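Side-chain contacts in cycloalternan-forming enzyme (Listeria monocytogenes serovar 1/2a, PDB 5F7U), which is a multidomain member of glycoside hydrolase family 31, with a TIM barrel flanked by beta-rich domains and glycans bound at several sites: residues A[19-22]-A[23-26]; A[29-32]-A[33-36]; A[44-47]-A[48-51]; A[70-74]-A[75-79]. The protein carries 1 engineered substitution. All coordinates share one frame; numbering follows the deposited sequence.

All four contacts are local, each formed round a bend or hairpin of the N-terminal beta domain, on the same side of the chain's centre. Contact 4 (70-74 with 75-79) holds the glycan directly, through Asn75 and Asn76. Contact 3 packs against it, their centres about 10 Å apart: Ile45 CD1 lies 3.4 Å from Gly74 O, and Val51 CG2 lies 3.4 Å from Trp79 CE2. Contact 1 meets the same hairpin at its two tyrosines, Pro22 CB coming within 3.6 Å of Tyr71 OH. Contact 2 lies farthest from the sugar-binding hairpin, its centre about 25 Å from that of contact 4, and reaches contact 1 through Arg25 packing on Val36.

Contact 1 of 4, residues A[19-22]-A[23-26]; sequences TVQP and TERS
Glu24 folds its side chain back over the backbone of Val20 and Gln21, crossing both of their side chains at a slant. Its CG leaves anti to the carbonyl carbon (chi1 -65°) and the chain then runs extended, which carries the carboxylate back to the amide of Gln21. There Gln21 N donates to Glu24 OE2 at 2.8 Å, with 155° at the hydrogen; the N-H arrives from above the carboxylate plane, 53° out of it. The other oxygen, Glu24 OE1, rests 3.6 Å from Val20 CG1, and the methylene Glu24 CG packs 3.4 Å from Gln21 O. Glutamate suits this place because it is long enough to bring its carboxylate back to the amide three residues earlier. A water continues the closure: Gln21 O accepts from it at 2.7 Å, and it in turn accepts from Glu24 N at 3.1 Å. Pro22 stands at the bend, where its ring limits the backbone. Outside the bend, Glu24 OE1 forms a salt bridge with Arg28, so the carboxylate ties the bend to both its own backbone and a later loop; the positive charge would be expected to favour the ionised acid. The bend leads from the loop after strand 6-8 into the short strand 25-26, which pairs antiparallel with strand 36-43. Thr23 rests on Thr41 of that strand, and both Pro22 and Thr23 touch Tyr78 on strand 76-84.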
loop_
_atom_site.group_PDB
_atom_site.type_symbol
_atom_site.label_atom_id
_atom_site.label_comp_id
_atom_site.label_asym_id
_atom_site.label_seq_id
_atom_site.Cartn_x
_atom_site.Cartn_y
_atom_site.Cartn_z
ATOM N N THR A 19 -0.469 11.631 -24.572
ATOM C CA THR A 19 -0.624 12.765 -25.503
ATOM C C THR A 19 0.395 12.690 -26.632
ATOM O O THR A 19 1.360 11.922 -26.566
ATOM C CB THR A 19 -0.471 14.151 -24.829
ATOM O OG1 THR A 19 0.870 14.344 -24.362
ATOM C CG2 THR A 19 -1.433 14.348 -23.660
ATOM N N VAL A 20 0.180 13.493 -27.672
ATOM C CA VAL A 20 1.192 13.615 -28.724
ATOM C C VAL A 20 1.593 15.069 -28.843
ATOM O O VAL A 20 0.778 15.966 -28.576
ATOM C CB VAL A 20 0.720 13.076 -30.110
ATOM C CG1 VAL A 20 0.345 11.590 -30.022
ATOM C CG2 VAL A 20 -0.432 13.921 -30.682
ATOM N N GLN A 21 2.852 15.293 -29.223
ATOM C CA GLN A 21 3.291 16.582 -29.750
ATOM C C GLN A 21 2.722 16.742 -31.166
ATOM O O GLN A 21 2.367 15.745 -31.793
ATOM C CB GLN A 21 4.823 16.664 -29.732
ATOM C CG GLN A 21 5.380 16.623 -28.302
ATOM C CD GLN A 21 4.887 17.782 -27.454
ATOM O OE1 GLN A 21 4.036 17.612 -26.568
ATOM N NE2 GLN A 21 5.385 18.977 -27.747
ATOM N N PRO A 22 2.596 17.988 -31.667
ATOM C CA PRO A 22 1.897 18.179 -32.951
ATOM C C PRO A 22 2.765 17.935 -34.197
ATOM O O PRO A 22 2.352 18.259 -35.304
ATOM C CB PRO A 22 1.470 19.661 -32.890
ATOM C CG PRO A 22 2.495 20.307 -32.020
ATOM C CD PRO A 22 2.801 19.270 -30.958
ATOM N N THR A 23 3.940 17.353 -34.008
ATOM C CA THR A 23 4.901 17.144 -35.103
ATOM C C THR A 23 5.483 15.729 -35.087
ATOM O O THR A 23 6.658 15.510 -35.448
ATOM C CB THR A 23 6.035 18.174 -35.051
ATOM O OG1 THR A 23 6.648 18.152 -33.747
ATOM C CG2 THR A 23 5.487 19.588 -35.369
ATOM N N GLU A 24 4.636 14.774 -34.709
ATOM C CA GLU A 24 5.028 13.356 -34.567
ATOM C C GLU A 24 4.652 12.543 -35.802
ATOM O O GLU A 24 3.940 13.024 -36.698
ATOM C CB GLU A 24 4.328 12.733 -33.359
ATOM C CG GLU A 24 4.742 13.323 -32.016
ATOM C CD GLU A 24 4.261 12.503 -30.822
ATOM O OE1 GLU A 24 3.794 11.341 -31.010
ATOM O OE2 GLU A 24 4.370 13.023 -29.688
ATOM N N ARG A 25 5.130 11.303 -35.833
ATOM C CA ARG A 25 4.687 10.310 -36.802
ATOM C C ARG A 25 3.569 9.484 -36.174
ATOM O O ARG A 25 3.640 9.143 -34.989
ATOM C CB ARG A 25 5.852 9.404 -37.157
ATOM C CG ARG A 25 5.468 8.181 -37.982
ATOM C CD ARG A 25 6.730 7.471 -38.426
ATOM N NE ARG A 25 7.390 6.758 -37.317
ATOM C CZ ARG A 25 8.701 6.766 -37.103
ATOM N NH1 ARG A 25 9.202 6.018 -36.134
ATOM N NH2 ARG A 25 9.514 7.527 -37.843
ATOM N N SER A 26 2.545 9.168 -36.954
ATOM C CA SER A 26 1.440 8.350 -36.441
ATOM C C SER A 26 1.113 7.230 -37.432
ATOM O O SER A 26 0.903 7.527 -38.615
ATOM C CB SER A 26 0.204 9.213 -36.161
ATOM O OG SER A 26 -0.846 8.404 -35.628
HETATM O O HOH W 1 1.552 14.788 -34.229
#

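Contact 2 of 4, residues A[29-32]-A[33-36]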
loop_
_atom_site.group_PDB
_atom_site.type_symbol
_atom_site.label_atom_id
_atom_site.label_comp_id
_atom_site.label_asym_id
_atom_site.label_seq_id
_atom_site.Cartn_x
_atom_site.Cartn_y
_atom_site.Cartn_z
ATOM N N ASP A 29 5.237 3.606 -34.237
ATOM C CA ASP A 29 5.934 2.388 -34.651
ATOM C C ASP A 29 4.975 1.627 -35.556
ATOM O O ASP A 29 4.185 0.834 -35.069
ATOM C CB ASP A 29 6.317 1.525 -33.429
ATOM C CG ASP A 29 7.254 2.239 -32.460
ATOM O OD1 ASP A 29 8.334 2.722 -32.866
ATOM O OD2 ASP A 29 6.935 2.272 -31.259
ATOM N N PRO A 30 5.015 1.899 -36.882
ATOM C CA PRO A 30 4.025 1.325 -37.808
ATOM C C PRO A 30 4.138 -0.192 -37.936
ATOM O O PRO A 30 5.249 -0.742 -38.051
ATOM C CB PRO A 30 4.365 1.993 -39.141
ATOM C CG PRO A 30 5.017 3.292 -38.740
ATOM C CD PRO A 30 5.870 2.891 -37.564
ATOM N N LYS A 31 2.978 -0.841 -37.895
ATOM C CA LYS A 31 2.847 -2.253 -38.187
ATOM C C LYS A 31 2.376 -2.414 -39.627
ATOM O O LYS A 31 1.921 -1.446 -40.254
ATOM C CB LYS A 31 1.846 -2.903 -37.234
ATOM C CG LYS A 31 2.281 -2.923 -35.772
ATOM C CD LYS A 31 1.188 -3.605 -34.958
ATOM C CE LYS A 31 1.192 -3.217 -33.499
ATOM N NZ LYS A 31 0.735 -1.810 -33.288
ATOM N N ALA A 32 2.468 -3.638 -40.142
ATOM C CA ALA A 32 1.982 -3.973 -41.487
ATOM C C ALA A 32 0.544 -3.477 -41.719
ATOM O O ALA A 32 -0.329 -3.624 -40.846
ATOM C CB ALA A 32 2.063 -5.479 -41.703
ATOM N N GLY A 33 0.312 -2.884 -42.887
ATOM C CA GLY A 33 -1.026 -2.428 -43.286
ATOM C C GLY A 33 -1.526 -1.143 -42.647
ATOM O O GLY A 33 -2.652 -0.726 -42.919
ATOM N N GLU A 34 -0.710 -0.510 -41.811
ATOM C CA GLU A 34 -1.079 0.760 -41.166
ATOM C C GLU A 34 -0.622 1.966 -41.974
ATOM O O GLU A 34 0.553 2.100 -42.313
ATOM C CB GLU A 34 -0.533 0.849 -39.730
ATOM C CG GLU A 34 -1.075 -0.253 -38.832
ATOM C CD GLU A 34 -0.617 -0.134 -37.390
ATOM O OE1 GLU A 34 0.505 0.376 -37.145
ATOM O OE2 GLU A 34 -1.362 -0.602 -36.496
ATOM N N ASP A 35 -1.565 2.852 -42.269
ATOM C CA ASP A 35 -1.241 4.102 -42.934
ATOM C C ASP A 35 -0.357 4.993 -42.049
ATOM O O ASP A 35 -0.656 5.190 -40.873
ATOM C CB ASP A 35 -2.523 4.836 -43.328
ATOM C CG ASP A 35 -2.236 6.104 -44.068
ATOM O OD1 ASP A 35 -1.457 6.030 -45.045
ATOM O OD2 ASP A 35 -2.783 7.164 -43.689
ATOM N N VAL A 36 0.735 5.504 -42.619
ATOM C CA VAL A 36 1.741 6.263 -41.860
ATOM C C VAL A 36 1.641 7.735 -42.237
ATOM O O VAL A 36 1.815 8.107 -43.405
ATOM C CB VAL A 36 3.168 5.736 -42.103
ATOM C CG1 VAL A 36 4.202 6.535 -41.292
ATOM C CG2 VAL A 36 3.254 4.243 -41.768
HETATM O O HOH W 2 1.387 0.489 -34.571
HETATM O O HOH W 3 2.533 0.218 -42.576
#
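Lys31 and Glu34 grip each other by two bonds round a type II beta turn (Lys31 to Glu34) in the loop between strands 25-26 and 36-43. Lys31 N donates to Glu34 OE1 at 2.9 Å, nearly straight at 171°, reaching the oxygen from above the carboxylate plane. The turn is closed in reverse by Glu34 N, which donates to Lys31 O at 3.2 Å. With CG anti to the carbonyl carbon (chi1 -61°) and the rest extended, Glu34 lies alongside Lys31, the two pointing the same way. Their charged ends stay beyond salt-bridge range, Lys31 NZ being 4.0 Å from Glu34 OE2; a water joins them instead, accepting from NZ at 2.7 Å and donating to OE1 and to Asp29 O. A second water donates to both Lys31 O and Glu34 O. Gly33 takes the positive phi, 77°, that glycine adopts most readily. Beyond the polar groups, Pro30 CG meets Val36 CG2 at 3.6 Å, the side chains crossing at about a right angle, and both also pack on Phe113 of strand 106-129. Glu34 OE1 accepts from an amide and a water, which should stabilise its charge; the Lys31 ammonium, linked to OE1 through that water, would probably add to this.

Contact 3 of 4, residues A[44-47]-A[48-51]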
loop_
_atom_site.group_PDB
_atom_site.type_symbol
_atom_site.label_atom_id
_atom_site.label_comp_id
_atom_site.label_asym_id
_atom_site.label_seq_id
_atom_site.Cartn_x
_atom_site.Cartn_y
_atom_site.Cartn_z
ATOM N N PRO A 44 8.018 31.169 -40.180
ATOM C CA PRO A 44 6.697 31.698 -39.824
ATOM C C PRO A 44 5.655 31.321 -40.881
ATOM O O PRO A 44 6.005 30.710 -41.905
ATOM C CB PRO A 44 6.930 33.218 -39.832
ATOM C CG PRO A 44 7.946 33.407 -40.914
ATOM C CD PRO A 44 8.859 32.210 -40.815
ATOM N N ILE A 45 4.392 31.675 -40.631
ATOM C CA ILE A 45 3.337 31.474 -41.620
ATOM C C ILE A 45 3.598 32.393 -42.810
ATOM O O ILE A 45 3.716 33.625 -42.656
ATOM C CB ILE A 45 1.918 31.712 -41.039
ATOM C CG1 ILE A 45 1.621 30.731 -39.884
ATOM C CG2 ILE A 45 0.860 31.577 -42.129
ATOM C CD1 ILE A 45 0.504 31.201 -38.969
ATOM N N GLU A 46 3.716 31.776 -43.983
ATOM C CA GLU A 46 4.022 32.487 -45.228
ATOM C C GLU A 46 3.339 31.806 -46.386
ATOM O O GLU A 46 3.247 30.584 -46.399
ATOM C CB GLU A 46 5.516 32.410 -45.505
ATOM C CG GLU A 46 6.366 33.431 -44.786
ATOM C CD GLU A 46 7.848 33.229 -45.053
ATOM O OE1 GLU A 46 8.323 32.062 -45.105
ATOM O OE2 GLU A 46 8.544 34.246 -45.185
ATOM N N ASN A 47 2.915 32.587 -47.383
ATOM C CA ASN A 47 2.542 32.031 -48.689
ATOM C C ASN A 47 3.792 31.512 -49.403
ATOM O O ASN A 47 4.900 32.006 -49.178
ATOM C CB ASN A 47 1.830 33.091 -49.560
ATOM C CG ASN A 47 0.402 33.381 -49.097
ATOM O OD1 ASN A 47 -0.360 32.476 -48.750
ATOM N ND2 ASN A 47 0.028 34.657 -49.113
ATOM N N GLY A 48 3.621 30.507 -50.251
ATOM C CA GLY A 48 4.730 30.025 -51.075
ATOM C C GLY A 48 5.644 29.058 -50.351
ATOM O O GLY A 48 6.768 28.816 -50.790
ATOM N N GLN A 49 5.175 28.517 -49.231
ATOM C CA GLN A 49 5.905 27.458 -48.536
ATOM C C GLN A 49 5.583 26.115 -49.158
ATOM O O GLN A 49 4.429 25.848 -49.483
ATOM C CB GLN A 49 5.554 27.437 -47.047
ATOM C CG GLN A 49 6.049 28.670 -46.308
ATOM C CD GLN A 49 6.067 28.512 -44.793
ATOM O OE1 GLN A 49 5.411 27.631 -44.222
ATOM N NE2 GLN A 49 6.834 29.375 -44.131
ATOM N N ASP A 50 6.617 25.290 -49.330
ATOM C CA ASP A 50 6.473 23.897 -49.750
ATOM C C ASP A 50 7.062 23.003 -48.681
ATOM O O ASP A 50 8.114 23.318 -48.121
ATOM C CB ASP A 50 7.216 23.644 -51.067
ATOM C CG ASP A 50 6.715 24.506 -52.190
ATOM O OD1 ASP A 50 5.494 24.513 -52.459
ATOM O OD2 ASP A 50 7.554 25.179 -52.820
ATOM N N VAL A 51 6.362 21.907 -48.390
ATOM C CA VAL A 51 6.841 20.898 -47.454
ATOM C C VAL A 51 6.712 19.556 -48.141
ATOM O O VAL A 51 5.676 19.241 -48.748
ATOM C CB VAL A 51 6.060 20.915 -46.108
ATOM C CG1 VAL A 51 6.496 19.773 -45.189
ATOM C CG2 VAL A 51 6.283 22.243 -45.409
HETATM O O HOH W 4 2.898 28.752 -43.982
HETATM O O HOH W 5 2.467 28.599 -48.268
#
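The bend between strands 36-43 and 49-57 is closed by the amide of Gln49, the first residue of the second strand, which reaches back over the loop before it. Gln49 NE2 donates to Glu46 OE1 at 3.2 Å in a fairly straight bond, 160° at the hydrogen. The acceptor uses its anti lone pair, the one away from the other carboxylate oxygen, and lies close to the amide plane of Gln49. The two flat groups themselves are nearly perpendicular, their planes 87° apart, and the side chains cross at about a right angle. NE2 also approaches Pro44 O at 2.7 Å, but this second bond is weak and bent. Gln49 can do this because CG stands anti to the carbonyl carbon (chi1 -67°) and the chain beyond is extended; its CG then passes 3.4 Å from Glu46 O.

This loop belongs to the N-terminal beta domain, and Pro44, which follows a cis peptide bond, touches Asn75 of the glycan pocket. Glutamine suits its position by offering both a donor and an acceptor: OE1 bonds to Thr42 on strand 36-43 and takes a weak bond from a water, which accepts from Glu46 N at 3.1 Å. Another water donates to Glu46 O at 2.8 Å and accepts from Gln49 N at 2.9 Å, bridging the two backbones across the bend. Gly48 meets the demand for a positive phi. Glu46 OE1 has a further partner in Thr100 OG1, and Gln49 packs against Trp79 of strand 76-84 with both its CB and its amide oxygen.

Contact 4 of 4, residues A[70-74]-A[75-79]. With GLC (alpha-D-glucopyranose), chain E.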
loop_
_atom_site.group_PDB
_atom_site.type_symbol
_atom_site.label_atom_id
_atom_site.label_comp_id
_atom_site.label_asym_id
_atom_site.label_seq_id
_atom_site.Cartn_x
_atom_site.Cartn_y
_atom_site.Cartn_z
ATOM N N ASP A 70 -2.422 21.469 -42.982
ATOM C CA ASP A 70 -3.333 20.938 -41.984
ATOM C C ASP A 70 -4.055 22.094 -41.286
ATOM O O ASP A 70 -5.244 22.298 -41.518
ATOM C CB ASP A 70 -2.592 20.014 -41.012
ATOM C CG ASP A 70 -3.519 19.262 -40.073
ATOM O OD1 ASP A 70 -4.758 19.319 -40.225
ATOM O OD2 ASP A 70 -3.005 18.638 -39.133
ATOM N N TYR A 71 -3.323 22.885 -40.503
ATOM C CA TYR A 71 -3.860 24.080 -39.854
ATOM C C TYR A 71 -2.713 25.033 -39.549
ATOM O O TYR A 71 -1.540 24.627 -39.507
ATOM C CB TYR A 71 -4.614 23.725 -38.552
ATOM C CG TYR A 71 -3.731 23.005 -37.523
ATOM C CD1 TYR A 71 -3.522 21.621 -37.597
ATOM C CD2 TYR A 71 -3.094 23.711 -36.510
ATOM C CE1 TYR A 71 -2.697 20.964 -36.692
ATOM C CE2 TYR A 71 -2.273 23.056 -35.584
ATOM C CZ TYR A 71 -2.091 21.686 -35.688
ATOM O OH TYR A 71 -1.289 21.030 -34.796
ATOM N N ASN A 72 -3.060 26.292 -39.319
ATOM C CA ASN A 72 -2.123 27.258 -38.761
ATOM C C ASN A 72 -2.419 27.454 -37.290
ATOM O O ASN A 72 -3.579 27.471 -36.898
ATOM C CB ASN A 72 -2.270 28.600 -39.474
ATOM C CG ASN A 72 -1.675 28.590 -40.870
ATOM O OD1 ASN A 72 -0.784 27.801 -41.181
ATOM N ND2 ASN A 72 -2.159 29.472 -41.708
ATOM N N SER A 73 -1.375 27.646 -36.485
ATOM C CA SER A 73 -1.558 28.041 -35.083
ATOM C C SER A 73 -0.339 28.807 -34.592
ATOM O O SER A 73 0.790 28.360 -34.777
ATOM C CB SER A 73 -1.805 26.830 -34.192
ATOM O OG SER A 73 -2.174 27.246 -32.884
ATOM N N GLY A 74 -0.583 29.948 -33.948
ATOM C CA GLY A 74 0.496 30.816 -33.481
ATOM C C GLY A 74 1.366 31.290 -34.634
ATOM O O GLY A 74 0.867 31.806 -35.633
ATOM N N ASN A 75 2.672 31.074 -34.497
ATOM C CA ASN A 75 3.650 31.452 -35.519
ATOM C C ASN A 75 3.877 30.383 -36.610
ATOM O O ASN A 75 4.771 30.549 -37.478
ATOM C CB ASN A 75 4.980 31.776 -34.819
ATOM C CG ASN A 75 5.995 32.436 -35.740
ATOM O OD1 ASN A 75 5.674 33.370 -36.473
ATOM N ND2 ASN A 75 7.237 31.960 -35.687
ATOM N N ASN A 76 3.083 29.302 -36.577
ATOM C CA ASN A 76 3.399 28.070 -37.309
ATOM C C ASN A 76 2.308 27.548 -38.231
ATOM O O ASN A 76 1.110 27.733 -37.979
ATOM C CB ASN A 76 3.715 26.942 -36.316
ATOM C CG ASN A 76 5.012 27.149 -35.576
ATOM O OD1 ASN A 76 5.244 28.188 -34.957
ATOM N ND2 ASN A 76 5.873 26.155 -35.644
ATOM N N THR A 77 2.753 26.885 -39.299
ATOM C CA THR A 77 1.891 26.056 -40.130
ATOM C C THR A 77 2.192 24.597 -39.849
ATOM O O THR A 77 3.360 24.199 -39.689
ATOM C CB THR A 77 2.093 26.363 -41.632
ATOM O OG1 THR A 77 1.824 27.743 -41.846
ATOM C CG2 THR A 77 1.111 25.551 -42.503
ATOM N N TYR A 78 1.133 23.798 -39.803
ATOM C CA TYR A 78 1.247 22.362 -39.558
ATOM C C TYR A 78 0.754 21.659 -40.796
ATOM O O TYR A 78 -0.251 22.076 -41.401
ATOM C CB TYR A 78 0.451 21.959 -38.298
ATOM C CG TYR A 78 1.085 22.538 -37.065
ATOM C CD1 TYR A 78 0.761 23.826 -36.631
ATOM C CD2 TYR A 78 2.037 21.808 -36.341
ATOM C CE1 TYR A 78 1.351 24.375 -35.506
ATOM C CE2 TYR A 78 2.643 22.349 -35.221
ATOM C CZ TYR A 78 2.300 23.623 -34.814
ATOM O OH TYR A 78 2.917 24.160 -33.711
ATOM N N TRP A 79 1.499 20.637 -41.186
ATOM C CA TRP A 79 1.330 19.919 -42.444
ATOM C C TRP A 79 1.270 18.412 -42.186
ATOM O O TRP A 79 1.870 17.926 -41.217
ATOM C CB TRP A 79 2.547 20.174 -43.352
ATOM C CG TRP A 79 2.956 21.611 -43.549
ATOM C CD1 TRP A 79 3.679 22.390 -42.694
ATOM C CD2 TRP A 79 2.713 22.416 -44.717
ATOM N NE1 TRP A 79 3.882 23.641 -43.239
ATOM C CE2 TRP A 79 3.302 23.684 -44.479
ATOM C CE3 TRP A 79 2.052 22.188 -45.941
ATOM C CZ2 TRP A 79 3.239 24.736 -45.410
ATOM C CZ3 TRP A 79 1.981 23.239 -46.874
ATOM C CH2 TRP A 79 2.592 24.495 -46.603
HETATM C C1 GLC E . 9.715 29.633 -33.343
HETATM C C2 GLC E . 8.636 28.653 -33.843
HETATM C C3 GLC E . 8.672 27.336 -33.061
HETATM C C4 GLC E . 10.070 26.704 -33.089
HETATM C C5 GLC E . 11.122 27.719 -32.603
HETATM C C6 GLC E . 12.550 27.211 -32.796
HETATM O O1 GLC E . 9.358 30.185 -32.070
HETATM O O2 GLC E . 7.339 29.261 -33.778
HETATM O O3 GLC E . 7.726 26.407 -33.595
HETATM O O4 GLC E . 10.070 25.548 -32.242
HETATM O O5 GLC E . 11.008 28.997 -33.269
HETATM O O6 GLC E . 13.405 27.894 -31.876
HETATM O O HOH W 6 2.841 26.933 -32.335
#
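The O2 hydroxyl of the bound alpha-D-glucopyranose (GLC) is gripped by two asparagines: it donates to Asn76 OD1 at 2.6 Å and takes a weak bond from Asn75 ND2 at 3.3 Å. Asn76 reads the next hydroxyl too, its ND2 donating to GLC O3 at 2.8 Å, so one amide spans two neighbouring hydroxyls. Thr41 OG1 also bonds Asn76 ND2, which is consistent with this orientation of the amide. Asn75 and Asn76 complete this glycan pocket with Tyr8 and Trp43.

Both lie at the tip of a beta hairpin, strands 60-73 and 76-84, with a type II' turn from Ser73 to Asn76; Gly74 supplies the positive phi (60°) that such a turn needs. Farther down, a classic beta bulge sets Asp70 and Tyr71 against Tyr78, whose O accepts from Asp70 N at 2.8 Å and weakly from Tyr71 N. On the sheet face that carries Tyr71, Ser73, Asn76 and Tyr78, the two tyrosine rings lie nearly parallel, 14° apart, but displaced enough that little of one lies over the other; Tyr78 CB makes a CH-pi contact over one face of the Tyr71 ring, 3.8 Å from its centroid. Tyr71 holds its ring there with CG between the backbone N and the carbonyl carbon (chi1 59°). On the opposite face, Thr77 OG1 donates to Asn72 OD1 at 2.7 Å, from above the carbonyl plane, the side chains side by side.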